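PDB 4UJ7: surface layer protein from Geobacillus stearothermophilus, which probably self-assembles into the crystalline layer that coats the cell, this piece being its fifth and sixth domains, the latter binding calcium. Local coordinates for residues 27-32 and 82-87; 51-56 and 61-66; 88-93 and 97-102; 103-108 and 146-151. One frame throughout, in Å; residues are numbered along the deposited sequence. Where two conformers were deposited one is given.

Interaction 1 (27-32 and 82-87); sequences VAKGQK and VAEGST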
loop_
_atom_site.group_PDB
_atom_site.type_symbol
_atom_site.label_atom_id
_atom_site.label_comp_id
_atom_site.label_asym_id
_atom_site.label_seq_id
_atom_site.Cartn_x
_atom_site.Cartn_y
_atom_site.Cartn_z
ATOM N N VAL A 27 10.048 11.161 1.422
ATOM C CA VAL A 27 8.791 11.764 1.849
ATOM C C VAL A 27 8.971 13.222 2.293
ATOM O O VAL A 27 9.995 13.555 2.876
ATOM C CB VAL A 27 8.131 10.882 2.951
ATOM C CG1 VAL A 27 8.953 10.811 4.242
ATOM C CG2 VAL A 27 6.706 11.316 3.206
ATOM N N ALA A 28 7.991 14.075 2.001
ATOM C CA ALA A 28 7.998 15.440 2.541
ATOM C C ALA A 28 7.677 15.453 4.031
ATOM O O ALA A 28 6.934 14.618 4.525
ATOM C CB ALA A 28 7.036 16.339 1.775
ATOM N N LYS A 29 8.265 16.405 4.751
ATOM C CA LYS A 29 7.848 16.696 6.123
ATOM C C LYS A 29 6.320 16.796 6.203
ATOM O O LYS A 29 5.702 17.498 5.399
ATOM C CB LYS A 29 8.487 18.012 6.593
ATOM C CG LYS A 29 8.017 18.505 7.967
ATOM C CD LYS A 29 8.459 19.943 8.227
ATOM C CE LYS A 29 9.970 20.081 8.145
ATOM N NZ LYS A 29 10.429 21.493 7.980
ATOM N N GLY A 30 5.734 16.080 7.165
ATOM C CA GLY A 30 4.290 16.056 7.368
ATOM C C GLY A 30 3.527 15.033 6.545
ATOM O O GLY A 30 2.318 14.876 6.714
ATOM N N GLN A 31 4.222 14.337 5.646
ATOM C CA GLN A 31 3.590 13.267 4.871
ATOM C C GLN A 31 3.965 11.893 5.420
ATOM O O GLN A 31 4.936 11.750 6.157
ATOM C CB GLN A 31 3.998 13.353 3.392
ATOM C CG GLN A 31 3.469 14.569 2.650
ATOM C CD GLN A 31 1.957 14.690 2.718
ATOM O OE1 GLN A 31 1.218 13.772 2.334
ATOM N NE2 GLN A 31 1.484 15.835 3.195
ATOM N N LYS A 32 3.185 10.883 5.053
ATOM C CA LYS A 32 3.550 9.508 5.356
ATOM C C LYS A 32 3.686 8.709 4.061
ATOM O O LYS A 32 3.115 9.066 3.025
ATOM C CB LYS A 32 2.579 8.845 6.358
ATOM C CG LYS A 32 1.157 8.643 5.879
ATOM C CD LYS A 32 0.270 8.211 7.042
ATOM C CE LYS A 32 -1.051 7.621 6.556
ATOM N NZ LYS A 32 -2.116 8.628 6.272
ATOM N N VAL A 82 8.678 13.575 9.945
ATOM C CA VAL A 82 8.505 14.528 11.062
ATOM C C VAL A 82 9.298 15.824 10.851
ATOM O O VAL A 82 8.743 16.914 11.010
ATOM C CB VAL A 82 8.860 13.868 12.419
ATOM C CG1 VAL A 82 8.864 14.895 13.551
ATOM C CG2 VAL A 82 7.886 12.732 12.732
ATOM N N ALA A 83 10.576 15.702 10.506
ATOM C CA ALA A 83 11.429 16.869 10.209
ATOM C C ALA A 83 12.462 16.564 9.128
ATOM O O ALA A 83 12.918 15.428 8.993
ATOM C CB ALA A 83 12.122 17.358 11.477
ATOM N N GLU A 84 12.852 17.587 8.368
ATOM C CA GLU A 84 13.848 17.402 7.314
ATOM C C GLU A 84 15.122 16.759 7.852
ATOM O O GLU A 84 15.616 17.124 8.920
ATOM C CB GLU A 84 14.162 18.725 6.608
ATOM C CG GLU A 84 12.961 19.335 5.904
ATOM C CD GLU A 84 13.287 20.656 5.231
ATOM O OE1 GLU A 84 14.356 20.747 4.590
ATOM O OE2 GLU A 84 12.475 21.600 5.349
ATOM N N GLY A 85 15.634 15.787 7.109
ATOM C CA GLY A 85 16.806 15.025 7.503
ATOM C C GLY A 85 16.805 13.642 6.887
ATOM O O GLY A 85 15.863 13.267 6.191
ATOM N N SER A 86 17.877 12.901 7.135
ATOM C CA SER A 86 17.999 11.523 6.696
ATOM C C SER A 86 18.167 10.597 7.883
ATOM O O SER A 86 18.761 10.974 8.901
ATOM C CB SER A 86 19.188 11.369 5.748
ATOM O OG SER A 86 18.955 12.083 4.551
ATOM N N THR A 87 17.635 9.380 7.758
ATOM C CA THR A 87 17.809 8.350 8.777
ATOM C C THR A 87 17.598 6.959 8.176
ATOM O O THR A 87 17.656 6.798 6.961
ATOM C CB THR A 87 16.930 8.598 10.038
ATOM O OG1 THR A 87 17.349 7.721 11.090
ATOM C CG2 THR A 87 15.439 8.398 9.752
HETATM O O HOH W 1 12.836 20.218 9.323
#
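The backbones of 27-32 and 82-87 come together where Lys29 passes Val82, their CA atoms 5.4 Å apart, the first segment reversing in a type II beta turn from Ala28 to Gln31 and the second leading into strand 85-93. Lys29 stands at the first corner of that turn and carries nearly the whole contact. Its CG sits opposite the backbone N (chi1 174°) and rests on the carbonyl oxygen of Val82, CG to O 3.5 Å. A bend at chi3 (-58°) then swings the end of the chain past Ala83, whose CA lies 4.1 Å from Lys29 CE. The lysine tip meets Glu84 at a slant: CE packs 3.8 Å from Glu84 CG, and NZ forms a salt bridge to Glu84 OE2 at 3.3 Å, with a weak hydrogen bond. A water accepts another weak bond from Lys29 NZ and a bond from Glu84 N, the latter 2.8 Å long, thus joining the ammonium group to the backbone as well. Nearby, Gly30 is held to Gly81 by a backbone hydrogen bond. Such a meeting of two surface loops, each crossing from one sheet to the other, is typical of the end of an Ig-like beta sandwich, here that of the BIG2 domain.

Interaction 2 (51-56 and 61-66); sequences VNVTSD and ATVSVS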
loop_
_atom_site.group_PDB
_atom_site.type_symbol
_atom_site.label_atom_id
_atom_site.label_comp_id
_atom_site.label_asym_id
_atom_site.label_seq_id
_atom_site.Cartn_x
_atom_site.Cartn_y
_atom_site.Cartn_z
ATOM N N VAL A 51 7.983 -9.236 13.564
ATOM C CA VAL A 51 8.947 -8.197 13.190
ATOM C C VAL A 51 8.902 -6.978 14.106
ATOM O O VAL A 51 7.832 -6.574 14.600
ATOM C CB VAL A 51 8.792 -7.703 11.719
ATOM C CG1 VAL A 51 9.055 -8.822 10.721
ATOM C CG2 VAL A 51 7.434 -7.054 11.471
ATOM N N ASN A 52 10.077 -6.396 14.326
ATOM C CA ASN A 52 10.226 -5.083 14.928
ATOM C C ASN A 52 10.658 -4.079 13.907
ATOM O O ASN A 52 11.455 -4.387 13.011
ATOM C CB ASN A 52 11.289 -5.119 16.007
ATOM C CG ASN A 52 10.788 -5.750 17.242
ATOM O OD1 ASN A 52 10.014 -5.117 18.007
ATOM N ND2 ASN A 52 11.163 -7.007 17.446
ATOM N N VAL A 53 10.122 -2.877 14.019
ATOM C CA VAL A 53 10.523 -1.745 13.195
ATOM C C VAL A 53 10.890 -0.593 14.113
ATOM O O VAL A 53 10.145 -0.262 15.056
ATOM C CB VAL A 53 9.444 -1.292 12.160
ATOM C CG1 VAL A 53 9.199 -2.401 11.148
ATOM C CG2 VAL A 53 8.150 -0.841 12.849
ATOM N N THR A 54 12.043 -0.003 13.836
ATOM C CA THR A 54 12.559 1.111 14.622
ATOM C C THR A 54 13.204 2.141 13.712
ATOM O O THR A 54 13.905 1.799 12.750
ATOM C CB THR A 54 13.627 0.670 15.652
ATOM O OG1 THR A 54 14.679 -0.044 14.994
ATOM C CG2 THR A 54 13.025 -0.185 16.758
ATOM N N SER A 55 12.949 3.405 14.013
ATOM C CA SER A 55 13.621 4.511 13.351
ATOM C C SER A 55 14.838 4.854 14.178
ATOM O O SER A 55 14.762 4.942 15.408
ATOM C CB SER A 55 12.720 5.731 13.274
ATOM O OG SER A 55 13.471 6.840 12.826
ATOM N N ASP A 56 15.943 5.101 13.504
ATOM C CA ASP A 56 17.161 5.354 14.220
ATOM C C ASP A 56 17.337 6.850 14.540
ATOM O O ASP A 56 18.331 7.241 15.151
ATOM C CB ASP A 56 18.316 4.666 13.489
ATOM C CG ASP A 56 18.080 3.147 13.363
ATOM O OD1 ASP A 56 18.085 2.453 14.404
ATOM O OD2 ASP A 56 17.859 2.638 12.241
ATOM N N ALA A 61 12.015 10.929 11.504
ATOM C CA ALA A 61 10.895 10.105 11.030
ATOM C C ALA A 61 10.488 9.101 12.091
ATOM O O ALA A 61 11.332 8.566 12.795
ATOM C CB ALA A 61 11.269 9.349 9.749
ATOM N N THR A 62 9.188 8.838 12.179
ATOM C CA THR A 62 8.694 7.741 13.013
ATOM C C THR A 62 8.134 6.609 12.162
ATOM O O THR A 62 7.886 6.789 10.959
ATOM C CB THR A 62 7.624 8.193 14.020
ATOM O OG1 THR A 62 6.517 8.748 13.317
ATOM C CG2 THR A 62 8.188 9.249 14.970
ATOM N N VAL A 63 7.930 5.453 12.782
ATOM C CA VAL A 63 7.585 4.257 12.021
ATOM C C VAL A 63 6.629 3.347 12.784
ATOM O O VAL A 63 6.646 3.301 14.024
ATOM C CB VAL A 63 8.862 3.495 11.598
ATOM C CG1 VAL A 63 9.560 2.865 12.800
ATOM C CG2 VAL A 63 8.553 2.452 10.530
ATOM N N SER A 64 5.773 2.641 12.044
ATOM C CA SER A 64 4.898 1.649 12.637
ATOM C C SER A 64 4.711 0.506 11.654
ATOM O O SER A 64 5.099 0.617 10.486
ATOM C CB SER A 64 3.551 2.271 13.005
ATOM O OG SER A 64 2.897 2.757 11.842
ATOM N N VAL A 65 4.171 -0.607 12.131
ATOM C CA VAL A 65 3.999 -1.798 11.296
ATOM C C VAL A 65 2.625 -2.410 11.500
ATOM O O VAL A 65 2.092 -2.457 12.627
ATOM C CB VAL A 65 5.146 -2.827 11.524
ATOM C CG1 VAL A 65 5.240 -3.289 12.978
ATOM C CG2 VAL A 65 5.017 -4.031 10.598
ATOM N N SER A 66 2.044 -2.911 10.408
ATOM C CA SER A 66 0.692 -3.484 10.472
ATOM C C SER A 66 0.607 -4.742 11.339
ATOM O O SER A 66 1.619 -5.446 11.557
ATOM C CB SER A 66 0.165 -3.742 9.041
ATOM O OG SER A 66 0.881 -4.799 8.396
#
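Val53 meets Val63 and Val65 through apolar contacts between strands 52-55 and 61-65. The strands run antiparallel at 172°, yet their axes stay 6.1 Å apart at the closest, and side chains rather than paired backbones bridge the gap. CG2 of Val53 enters between the two opposing valines, 3.8 Å from Val65 CG1 and 4.0 Å from Val63 CG1. Val63 in turn pushes CG1 over the opposite backbone, 3.6 Å from Ser55 N; its chi1 of 69° sets this methyl between its own N and carbonyl carbon, facing the other strand.

The polar part is one bond near the short connection between the strands. Ser55 OG donates to Ala61 O at 2.7 Å, approaching at a C=O...O angle of 145° and tilted well out of the carbonyl plane. The same hydroxyl is hydrogen-bonded to Lys57 N, so two bonds grip it.

The strands are the edges of two different sheets of the sandwich. Strand 52-55 pairs with 85-93, to which Asn52, Thr54 and Asp56 are bonded through their backbones, whereas 61-65 lies beside 74-81, and Val63 reaches Val77 of that strand and Ile89 across the core.

Interaction 3 (88-93 and 97-102); sequences TITIKS and EVKVPV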
loop_
_atom_site.group_PDB
_atom_site.type_symbol
_atom_site.label_atom_id
_atom_site.label_comp_id
_atom_site.label_asym_id
_atom_site.label_seq_id
_atom_site.Cartn_x
_atom_site.Cartn_y
_atom_site.Cartn_z
ATOM N N THR A 88 17.395 5.952 9.020
ATOM C CA THR A 88 17.160 4.589 8.554
ATOM C C THR A 88 16.044 3.948 9.396
ATOM O O THR A 88 15.901 4.285 10.588
ATOM C CB THR A 88 18.454 3.726 8.572
ATOM O OG1 THR A 88 18.830 3.418 9.911
ATOM C CG2 THR A 88 19.635 4.462 7.910
ATOM N N ILE A 89 15.228 3.106 8.769
ATOM C CA ILE A 89 14.307 2.192 9.456
ATOM C C ILE A 89 14.995 0.827 9.549
ATOM O O ILE A 89 15.389 0.235 8.527
ATOM C CB ILE A 89 12.942 1.975 8.727
ATOM C CG1 ILE A 89 12.153 3.272 8.467
ATOM C CG2 ILE A 89 12.059 0.977 9.495
ATOM C CD1 ILE A 89 12.067 4.234 9.644
ATOM N N THR A 90 15.144 0.323 10.766
ATOM C CA THR A 90 15.678 -1.012 10.967
ATOM C C THR A 90 14.520 -1.973 11.185
ATOM O O THR A 90 13.687 -1.777 12.081
ATOM C CB THR A 90 16.677 -1.067 12.153
ATOM O OG1 THR A 90 17.780 -0.190 11.891
ATOM C CG2 THR A 90 17.184 -2.489 12.374
ATOM N N ILE A 91 14.440 -3.006 10.350
ATOM C CA ILE A 91 13.425 -4.041 10.473
ATOM C C ILE A 91 14.154 -5.300 10.916
ATOM O O ILE A 91 15.082 -5.743 10.235
ATOM C CB ILE A 91 12.726 -4.242 9.112
ATOM C CG1 ILE A 91 12.093 -2.924 8.654
ATOM C CG2 ILE A 91 11.714 -5.342 9.207
ATOM C CD1 ILE A 91 11.995 -2.809 7.153
ATOM N N LYS A 92 13.754 -5.869 12.054
ATOM C CA LYS A 92 14.459 -7.018 12.636
ATOM C C LYS A 92 13.508 -8.160 12.955
ATOM O O LYS A 92 12.381 -7.947 13.464
ATOM C CB LYS A 92 15.205 -6.605 13.914
ATOM C CG LYS A 92 16.365 -7.505 14.336
ATOM C CD LYS A 92 17.274 -6.790 15.350
ATOM C CE LYS A 92 18.145 -5.713 14.700
ATOM N NZ LYS A 92 18.738 -4.658 15.592
ATOM N N SER A 93 13.964 -9.373 12.681
ATOM C CA SER A 93 13.283 -10.591 13.100
ATOM C C SER A 93 14.327 -11.650 13.438
ATOM O O SER A 93 15.072 -12.073 12.560
ATOM C CB SER A 93 12.368 -11.099 11.996
ATOM O OG SER A 93 11.593 -12.171 12.489
ATOM N N GLU A 97 18.096 -8.842 9.770
ATOM C CA GLU A 97 17.719 -7.427 9.735
ATOM C C GLU A 97 17.902 -6.796 8.371
ATOM O O GLU A 97 18.788 -7.185 7.606
ATOM C CB GLU A 97 18.509 -6.606 10.763
ATOM C CG GLU A 97 19.991 -6.444 10.466
ATOM C CD GLU A 97 20.603 -5.244 11.171
ATOM O OE1 GLU A 97 20.230 -4.979 12.337
ATOM O OE2 GLU A 97 21.459 -4.562 10.557
ATOM N N VAL A 98 17.047 -5.820 8.073
ATOM C CA VAL A 98 17.230 -4.937 6.920
ATOM C C VAL A 98 17.125 -3.482 7.364
ATOM O O VAL A 98 16.192 -3.118 8.098
ATOM C CB VAL A 98 16.200 -5.232 5.810
ATOM C CG1 VAL A 98 16.395 -4.304 4.610
ATOM C CG2 VAL A 98 16.314 -6.683 5.382
ATOM N N LYS A 99 18.095 -2.654 6.952
ATOM C CA LYS A 99 18.076 -1.216 7.212
ATOM C C LYS A 99 17.658 -0.486 5.938
ATOM O O LYS A 99 18.353 -0.570 4.916
ATOM C CB LYS A 99 19.440 -0.730 7.720
ATOM C CG LYS A 99 19.736 -1.223 9.134
ATOM C CD LYS A 99 21.053 -0.685 9.678
ATOM C CE LYS A 99 21.279 -1.088 11.136
ATOM N NZ LYS A 99 20.565 -0.193 12.103
ATOM N N VAL A 100 16.522 0.209 5.996
ATOM C CA VAL A 100 15.923 0.865 4.820
ATOM C C VAL A 100 16.175 2.366 4.953
ATOM O O VAL A 100 15.781 2.967 5.966
ATOM C CB VAL A 100 14.398 0.612 4.759
ATOM C CG1 VAL A 100 13.779 1.340 3.566
ATOM C CG2 VAL A 100 14.077 -0.874 4.687
ATOM N N PRO A 101 16.848 2.981 3.963
ATOM C CA PRO A 101 17.080 4.413 3.970
ATOM C C PRO A 101 15.784 5.215 4.023
ATOM O O PRO A 101 14.768 4.788 3.465
ATOM C CB PRO A 101 17.777 4.662 2.611
ATOM C CG PRO A 101 18.413 3.362 2.272
ATOM C CD PRO A 101 17.508 2.309 2.819
ATOM N N VAL A 102 15.825 6.350 4.729
ATOM C CA VAL A 102 14.715 7.311 4.777
ATOM C C VAL A 102 15.234 8.726 4.573
ATOM O O VAL A 102 16.179 9.132 5.241
ATOM C CB VAL A 102 13.972 7.295 6.137
ATOM C CG1 VAL A 102 12.817 8.285 6.136
ATOM C CG2 VAL A 102 13.452 5.909 6.460
#
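Thr90 and Lys99 face each other in the beta hairpin formed by strands 85-93 and 96-105, two central strands of one sheet of the Ig-like sandwich. The backbones run antiparallel and are joined by four hydrogen bonds. The hydrogen-bonded pairs are Ile89 with Val100 and Ile91 with Val98; Ile91 N to Val98 O, at 2.9 Å, is almost straight (173°). Ile91 O receives both Val98 N and a CA-H...O contact from Glu97 CA, 3.2 Å away.

Polar side chains line one face. Lys99 and Thr90 lie alongside each other, pointing the same way, and a bend at chi4 (-82°) of the lysine brings NZ back to donate to Thr90 OG1 at 2.8 Å. That hydroxyl is also bonded to Asp56, which takes a further hydrogen bond from Thr88 and has a long, weak ion pair with Lys99. A valine in place of Thr90 would probably leave the Lys99 ammonium without its nearby acceptor and take one hydrogen bond from the Asp56 carboxylate. Lys92 and Glu97 also run side by side, in a salt bridge with Lys92 NZ 3.6 Å from Glu97 OE1; the carboxylate probably tempers the closeness of two like charges, Lys92 NZ and Lys99 NZ being 6.0 Å apart.

Apolar side chains make up the other face, turned into the core against Phe35 and Val63. Ile91 CD1 touches Val100 CG2 at 3.8 Å, and Ile89 CG1 lies 3.6 Å from Val102 CG2.

Interaction 4 (103-108 and 146-151); sequences NVVAGG and NGNIVG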
loop_
_atom_site.group_PDB
_atom_site.type_symbol
_atom_site.label_atom_id
_atom_site.label_comp_id
_atom_site.label_asym_id
_atom_site.label_seq_id
_atom_site.Cartn_x
_atom_site.Cartn_y
_atom_site.Cartn_z
ATOM N N ASN A 103 14.604 9.457 3.657
ATOM C CA ASN A 103 14.916 10.862 3.445
ATOM C C ASN A 103 13.640 11.693 3.564
ATOM O O ASN A 103 12.637 11.443 2.866
ATOM C CB ASN A 103 15.598 11.059 2.081
ATOM C CG ASN A 103 16.304 12.397 1.962
ATOM O OD1 ASN A 103 16.848 12.923 2.937
ATOM N ND2 ASN A 103 16.306 12.952 0.756
ATOM N N VAL A 104 13.674 12.663 4.477
ATOM C CA VAL A 104 12.560 13.578 4.690
ATOM C C VAL A 104 12.974 14.930 4.142
ATOM O O VAL A 104 14.007 15.466 4.529
ATOM C CB VAL A 104 12.170 13.699 6.184
ATOM C CG1 VAL A 104 10.945 14.591 6.341
ATOM C CG2 VAL A 104 11.884 12.329 6.786
ATOM N N VAL A 105 12.181 15.449 3.216
ATOM C CA VAL A 105 12.540 16.668 2.482
ATOM C C VAL A 105 11.484 17.756 2.663
ATOM O O VAL A 105 10.410 17.515 3.215
ATOM C CB VAL A 105 12.741 16.377 0.976
ATOM C CG1 VAL A 105 13.838 15.340 0.770
ATOM C CG2 VAL A 105 11.435 15.924 0.323
ATOM N N ALA A 106 11.797 18.965 2.202
ATOM C CA ALA A 106 10.829 20.038 2.177
ATOM C C ALA A 106 9.701 19.694 1.213
ATOM O O ALA A 106 8.519 19.878 1.531
ATOM C CB ALA A 106 11.501 21.350 1.767
ATOM N N GLY A 107 10.074 19.174 0.048
ATOM C CA GLY A 107 9.109 18.805 -0.984
ATOM C C GLY A 107 8.900 19.888 -2.024
ATOM O O GLY A 107 8.585 21.034 -1.688
ATOM N N GLY A 108 9.076 19.516 -3.290
ATOM C CA GLY A 108 8.841 20.430 -4.405
ATOM C C GLY A 108 7.421 20.376 -4.936
ATOM O O GLY A 108 6.582 19.664 -4.391
ATOM N N ASN A 146 11.537 14.849 -7.935
ATOM C CA ASN A 146 12.581 13.974 -7.386
ATOM C C ASN A 146 12.041 12.660 -6.804
ATOM O O ASN A 146 12.801 11.853 -6.259
ATOM C CB ASN A 146 13.425 14.724 -6.350
ATOM C CG ASN A 146 14.333 15.761 -6.981
ATOM O OD1 ASN A 146 14.936 15.519 -8.024
ATOM N ND2 ASN A 146 14.430 16.925 -6.355
ATOM N N GLY A 147 10.735 12.448 -6.945
ATOM C CA GLY A 147 10.120 11.194 -6.504
ATOM C C GLY A 147 9.666 11.191 -5.056
ATOM O O GLY A 147 9.342 10.132 -4.500
ATOM N N ASN A 148 9.644 12.365 -4.426
ATOM C CA ASN A 148 9.157 12.454 -3.046
ATOM C C ASN A 148 7.652 12.581 -2.958
ATOM O O ASN A 148 7.037 13.314 -3.727
ATOM C CB ASN A 148 9.772 13.650 -2.336
ATOM C CG ASN A 148 11.269 13.582 -2.293
ATOM O OD1 ASN A 148 11.851 12.816 -1.519
ATOM N ND2 ASN A 148 11.909 14.410 -3.105
ATOM N N ILE A 149 7.048 11.854 -2.025
ATOM C CA ILE A 149 5.614 11.993 -1.806
ATOM C C ILE A 149 5.368 13.322 -1.095
ATOM O O ILE A 149 5.851 13.556 0.022
ATOM C CB ILE A 149 4.997 10.804 -1.029
ATOM C CG1 ILE A 149 4.896 9.579 -1.941
ATOM C CG2 ILE A 149 3.599 11.156 -0.528
ATOM C CD1 ILE A 149 4.519 8.304 -1.226
ATOM N N VAL A 150 4.633 14.194 -1.774
ATOM C CA VAL A 150 4.354 15.533 -1.244
ATOM C C VAL A 150 2.894 15.727 -0.830
ATOM O O VAL A 150 2.566 16.704 -0.178
ATOM C CB VAL A 150 4.832 16.666 -2.196
ATOM C CG1 VAL A 150 6.348 16.623 -2.341
ATOM C CG2 VAL A 150 4.139 16.567 -3.552
ATOM N N GLY A 151 2.013 14.793 -1.180
ATOM C CA GLY A 151 0.629 14.882 -0.706
ATOM C C GLY A 151 -0.119 13.583 -0.922
ATOM O O GLY A 151 0.192 12.835 -1.846
HETATM O O HOH W 2 14.548 12.427 -1.366
#
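Val105 and Asn148 approach each other from opposite directions, and the asparagine is best followed outward from its backbone. CB lies 3.9 Å from Val105 CG2. With chi1 at -59°, CG continues away from the carbonyl carbon and the amide comes to rest against the same methyl: CG is 3.5 Å from Val105 CG2, and OD1 and ND2 stand at 3.6 and 3.8 Å from it. One methyl thus touches the whole length of the side chain. At the tip, OD1 accepts a hydrogen bond from a water 2.7 Å away, and that water takes one from Asn103 ND2 in the conformer given. ND2 has a hydrogen bond of its own to a residue bordering the contact, so both ends of the amide are engaged and its flip is probably set. An alanine here would probably leave the bridging water without its acceptor and open a gap beside the Val105 methyl.

Farther along, Val150 brings CG1 to within 3.8 Å of Gly107 CA and 3.7 Å of Gly108 O. Gly107 has no side chain to hinder this approach; a CB there would crowd the valine methyl. Val150 and Gly151 form a classic beta bulge against strand 135-144, and Asp144 of that strand binds Gly108 N and Asn148 N. The arrangement is that of a junction between consecutive Ig-like domains, where the connecting chain after strand 96-105 packs on a hairpin of the next domain.

Overall arrangement
The four contacts form two clusters. Interactions 2 and 3 have centres about 8 Å apart and share one sheet, in which Thr54 O accepts from Thr90 N at 2.8 Å; their apolar sides meet in the core where Val63 CB touches Ile89 CD1. Interactions 1 and 4, also about 8 Å apart by centres, lie at the end that meets the second domain, and Lys29 N bonds to Val105 O at 2.9 Å. Two strands connect the clusters: strand 85-93 comes to interaction 3 out of interaction 1, and strand 96-105 continues from it into interaction 4, about 20 Å separating the centres of interactions 3 and 4. All four lie away from the calcium sites, whose ligands belong to the second domain.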